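Side-chain contacts in 6-aminohexanoate-cyclic-dimer hydrolase (Arthrobacter sp., PDB 3A2Q), which hydrolyses the cyclic dimer of 6-aminohexanoate, a by-product of nylon-6 manufacture, to the linear dimer: residues Asp73-Ser78 against Val200-Asn205; Ser230-Arg233 against Phe238-Pro241. The protein carries 1 engineered substitution. All blocks are in the same frame, centred on the assembly; numbering follows the deposited sequence.

Interaction 1: Asp73-Ser78 against Val200-Asn205; sequences DLTVVS and VTDSDN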
loop_
_atom_site.group_PDB
_atom_site.type_symbol
_atom_site.label_atom_id
_atom_site.label_comp_id
_atom_site.label_asym_id
_atom_site.label_seq_id
_atom_site.Cartn_x
_atom_site.Cartn_y
_atom_site.Cartn_z
ATOM N N ASP A 73 -9.553 -1.888 -6.126
ATOM C CA ASP A 73 -10.921 -1.427 -6.333
ATOM C C ASP A 73 -11.354 -0.512 -5.195
ATOM O O ASP A 73 -12.339 -0.773 -4.496
ATOM C CB ASP A 73 -11.887 -2.613 -6.466
ATOM C CG ASP A 73 -13.304 -2.171 -6.801
ATOM O OD1 ASP A 73 -13.458 -1.218 -7.594
ATOM O OD2 ASP A 73 -14.264 -2.778 -6.282
ATOM N N LEU A 74 -10.599 0.569 -5.021
ATOM C CA LEU A 74 -10.864 1.557 -3.985
ATOM C C LEU A 74 -10.205 2.884 -4.371
ATOM O O LEU A 74 -9.090 2.902 -4.913
ATOM C CB LEU A 74 -10.292 1.086 -2.644
ATOM C CG LEU A 74 -10.666 1.901 -1.405
ATOM C CD1 LEU A 74 -12.148 1.710 -1.081
ATOM C CD2 LEU A 74 -9.816 1.448 -0.230
ATOM N N THR A 75 -10.906 3.982 -4.099
ATOM C CA THR A 75 -10.411 5.331 -4.374
ATOM C C THR A 75 -10.329 5.688 -5.858
ATOM O O THR A 75 -11.164 6.440 -6.366
ATOM C CB THR A 75 -9.020 5.554 -3.723
ATOM O OG1 THR A 75 -9.073 5.161 -2.346
ATOM C CG2 THR A 75 -8.616 7.032 -3.799
ATOM N N VAL A 76 -9.316 5.170 -6.546
ATOM C CA VAL A 76 -9.158 5.457 -7.963
ATOM C C VAL A 76 -10.090 4.532 -8.725
ATOM O O VAL A 76 -10.321 3.404 -8.300
ATOM C CB VAL A 76 -7.700 5.225 -8.440
ATOM C CG1 VAL A 76 -6.754 6.133 -7.677
ATOM C CG2 VAL A 76 -7.311 3.773 -8.248
ATOM N N VAL A 77 -10.640 5.015 -9.834
ATOM C CA VAL A 77 -11.553 4.206 -10.630
ATOM C C VAL A 77 -11.173 4.204 -12.103
ATOM O O VAL A 77 -10.405 5.049 -12.556
ATOM C CB VAL A 77 -13.010 4.706 -10.488
ATOM C CG1 VAL A 77 -13.491 4.509 -9.060
ATOM C CG2 VAL A 77 -13.103 6.174 -10.875
ATOM N N SER A 78 -11.705 3.232 -12.840
ATOM C CA SER A 78 -11.451 3.110 -14.272
ATOM C C SER A 78 -12.789 3.236 -15.000
ATOM O O SER A 78 -13.781 2.623 -14.608
ATOM C CB SER A 78 -10.787 1.766 -14.586
ATOM O OG SER A 78 -11.528 0.689 -14.040
ATOM N N VAL A 200 -12.582 13.471 -4.834
ATOM C CA VAL A 200 -12.149 13.869 -3.503
ATOM C C VAL A 200 -12.884 12.892 -2.593
ATOM O O VAL A 200 -14.066 13.070 -2.299
ATOM C CB VAL A 200 -12.580 15.312 -3.157
ATOM C CG1 VAL A 200 -12.152 15.654 -1.736
ATOM C CG2 VAL A 200 -11.963 16.288 -4.143
ATOM N N THR A 201 -12.186 11.853 -2.153
ATOM C CA THR A 201 -12.807 10.841 -1.315
ATOM C C THR A 201 -12.228 10.742 0.085
ATOM O O THR A 201 -11.156 11.277 0.372
ATOM C CB THR A 201 -12.697 9.447 -1.981
ATOM O OG1 THR A 201 -11.319 9.065 -2.083
ATOM C CG2 THR A 201 -13.296 9.478 -3.375
ATOM N N ASP A 202 -12.968 10.057 0.954
ATOM C CA ASP A 202 -12.556 9.812 2.329
ATOM C C ASP A 202 -12.331 11.048 3.193
ATOM O O ASP A 202 -11.534 11.005 4.128
ATOM C CB ASP A 202 -11.283 8.959 2.325
ATOM C CG ASP A 202 -11.428 7.707 1.491
ATOM O OD1 ASP A 202 -12.254 6.843 1.853
ATOM O OD2 ASP A 202 -10.720 7.588 0.467
ATOM N N SER A 203 -13.040 12.135 2.893
ATOM C CA SER A 203 -12.909 13.380 3.644
ATOM C C SER A 203 -11.488 13.929 3.513
ATOM O O SER A 203 -10.696 13.928 4.463
ATOM C CB SER A 203 -13.274 13.159 5.115
ATOM O OG SER A 203 -14.658 12.861 5.244
ATOM N N ASP A 204 -11.189 14.402 2.308
ATOM C CA ASP A 204 -9.886 14.949 1.981
ATOM C C ASP A 204 -8.821 13.878 2.225
ATOM O O ASP A 204 -7.779 14.135 2.828
ATOM C CB ASP A 204 -9.624 16.199 2.823
ATOM C CG ASP A 204 -8.661 17.160 2.149
ATOM O OD1 ASP A 204 -8.397 16.980 0.943
ATOM O OD2 ASP A 204 -8.179 18.091 2.820
ATOM N N ASN A 205 -9.102 12.670 1.742
ATOM C CA ASN A 205 -8.192 11.534 1.889
ATOM C C ASN A 205 -7.749 11.346 3.333
ATOM O O ASN A 205 -6.554 11.262 3.633
ATOM C CB ASN A 205 -6.975 11.704 0.978
ATOM C CG ASN A 205 -7.353 11.724 -0.490
ATOM O OD1 ASN A 205 -7.443 12.783 -1.110
ATOM N ND2 ASN A 205 -7.595 10.549 -1.048
HETATM O O HOH W 1 -11.097 5.241 -0.910
#
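Thr75 and Thr201 bring the two backbones closest, CA to CA 6.7 Å. Thr75 is the middle residue of a classic gamma turn (phi 70°, psi -76°), spanned by a weak bond from Val76 N to Leu74 O. Opposite it, positive phi angles from Asp202 to Asn205 wind a left-handed helical turn, tied by Asn205 N to Thr201 O at 2.8 Å; Asp and Asn are among the non-glycine residues that tolerate such angles best.

The branched Thr75 side chain serves both neighbours. Its CG2 lies anti to the backbone N and rests 3.8 Å from Thr201 OG1, a van der Waals touch of a methyl on a hydroxyl oxygen. Its hydroxyl stands 4.1 Å from Asp202 OD2, too far for a direct bond, and a water lies between: it donates to Asp202 OD2 at 2.7 Å, while its approach to Thr75 OG1 is so short that the exact geometry there is doubtful. Thr201 OG1 donates to the same Asp202 OD2 (3.0 Å), coming from above the carboxylate plane.

One carboxylate oxygen therefore accepts two hydrogen bonds, which should disperse its negative charge. The Asp202 side chain is about 4 Å from bound 6-aminohexanoic acid, and might influence the polarity there.

Interaction 2: Ser230-Arg233 against Phe238-Pro241; sequences SGHR and FCAP
His232 and Cys239 lose the most surface here, about 41 and 31 Å², and their meeting is loose. The closest atoms are His232 CB and Cys239 SG, 4.0 Å apart. Both side chains extend anti to the backbone N; for Cys239 (chi1 -164°) this carries the sulfur across the gap to the root of the histidine side chain. The sulfur also reaches the imidazole obliquely, 5.0 Å from SG to the ring centroid and 54° off the ring normal. A small, polarisable thiol suits a loose contact at the surface.

Phe238 contributes its backbone, since its CB points away from the other segment. Its carbonyl O lies near the plane of the imidazole, 4.3 Å from His232 ND1, and a water fills the interval. This water lies in the ring plane at the histidine edge, donates to Phe238 O and also meets His232 ND1; both legs are short and their exact lengths doubtful. Histidine can thus offer carbon to the sulfur and nitrogen to the water.

Both segments belong to the connection between helix 219-229 and helix 247-250. Arg193 bonds through its backbone to the Gly231 backbone and through side-chain NH1 to Pro241 O, linking the two sides, while Arg106 of helix 102-110 holds Ser230 O and Tyr102 of that helix makes a cation-pi contact with Arg233.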
loop_
_atom_site.group_PDB
_atom_site.type_symbol
_atom_site.label_atom_id
_atom_site.label_comp_id
_atom_site.label_asym_id
_atom_site.label_seq_id
_atom_site.Cartn_x
_atom_site.Cartn_y
_atom_site.Cartn_z
ATOM N N SER A 230 3.482 10.710 -10.588
ATOM C CA SER A 230 3.652 11.826 -9.659
ATOM C C SER A 230 3.347 13.207 -10.243
ATOM O O SER A 230 3.192 13.368 -11.453
ATOM C CB SER A 230 5.078 11.812 -9.097
ATOM O OG SER A 230 5.316 10.627 -8.356
ATOM N N GLY A 231 3.250 14.205 -9.366
ATOM C CA GLY A 231 2.984 15.562 -9.816
ATOM C C GLY A 231 1.658 16.153 -9.377
ATOM O O GLY A 231 0.671 15.435 -9.199
ATOM N N HIS A 232 1.630 17.473 -9.212
ATOM C CA HIS A 232 0.416 18.173 -8.796
ATOM C C HIS A 232 -0.634 18.233 -9.904
ATOM O O HIS A 232 -0.336 18.628 -11.032
ATOM C CB HIS A 232 0.745 19.606 -8.368
ATOM C CG HIS A 232 -0.450 20.390 -7.920
ATOM N ND1 HIS A 232 -1.086 20.158 -6.719
ATOM C CD2 HIS A 232 -1.156 21.369 -8.535
ATOM C CE1 HIS A 232 -2.132 20.958 -6.614
ATOM N NE2 HIS A 232 -2.198 21.702 -7.704
ATOM N N ARG A 233 -1.866 17.855 -9.570
ATOM C CA ARG A 233 -2.969 17.895 -10.526
ATOM C C ARG A 233 -4.015 18.853 -9.963
ATOM O O ARG A 233 -4.028 19.132 -8.765
ATOM C CB ARG A 233 -3.603 16.504 -10.721
ATOM C CG ARG A 233 -2.635 15.389 -11.151
ATOM C CD ARG A 233 -1.785 15.765 -12.362
ATOM N NE ARG A 233 -2.560 16.039 -13.575
ATOM C CZ ARG A 233 -3.056 15.109 -14.387
ATOM N NH1 ARG A 233 -2.870 13.822 -14.133
ATOM N NH2 ARG A 233 -3.735 15.474 -15.468
ATOM N N PHE A 238 -2.757 18.215 -1.232
ATOM C CA PHE A 238 -1.375 18.194 -0.803
ATOM C C PHE A 238 -0.402 18.162 -1.970
ATOM O O PHE A 238 -0.765 17.809 -3.091
ATOM C CB PHE A 238 -1.187 16.989 0.122
ATOM C CG PHE A 238 -2.152 16.978 1.277
ATOM C CD1 PHE A 238 -1.942 17.797 2.379
ATOM C CD2 PHE A 238 -3.311 16.211 1.227
ATOM C CE1 PHE A 238 -2.873 17.855 3.413
ATOM C CE2 PHE A 238 -4.249 16.261 2.253
ATOM C CZ PHE A 238 -4.028 17.085 3.349
ATOM N N CYS A 239 0.837 18.548 -1.700
ATOM C CA CYS A 239 1.863 18.566 -2.723
ATOM C C CYS A 239 3.195 18.218 -2.062
ATOM O O CYS A 239 3.406 18.508 -0.882
ATOM C CB CYS A 239 1.923 19.954 -3.365
ATOM S SG CYS A 239 2.803 20.024 -4.937
ATOM N N ALA A 240 4.082 17.575 -2.810
ATOM C CA ALA A 240 5.379 17.191 -2.268
ATOM C C ALA A 240 6.485 17.979 -2.961
ATOM O O ALA A 240 6.290 18.480 -4.064
ATOM C CB ALA A 240 5.599 15.691 -2.468
ATOM N N PRO A 241 7.652 18.117 -2.306
ATOM C CA PRO A 241 8.804 18.840 -2.857
ATOM C C PRO A 241 9.226 18.190 -4.175
ATOM O O PRO A 241 9.208 16.969 -4.299
ATOM C CB PRO A 241 9.866 18.681 -1.771
ATOM C CG PRO A 241 9.049 18.557 -0.513
ATOM C CD PRO A 241 7.927 17.658 -0.934
HETATM O O HOH W 2 -0.150 18.014 -5.542
#

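In the fold
Interaction 1 is buried and joins parts of the chain more than 120 residues apart, the loop after strand 68-72 and the turn at helix 202-207, close to the bound ligand. Interaction 2 holds different elements: on the surface, away from the annotated sites, it brings two nearby segments of one connection side by side. Each has a water between its polar groups where no direct hydrogen bond forms: inside, it lies between a hydroxyl and a carboxylate, whereas outside it lies between an imidazole and a backbone carbonyl beside a thiol. Their centres are about 17 Å apart, yet they touch where Phe238 CE2 packs 4.2 Å from Asp204 O.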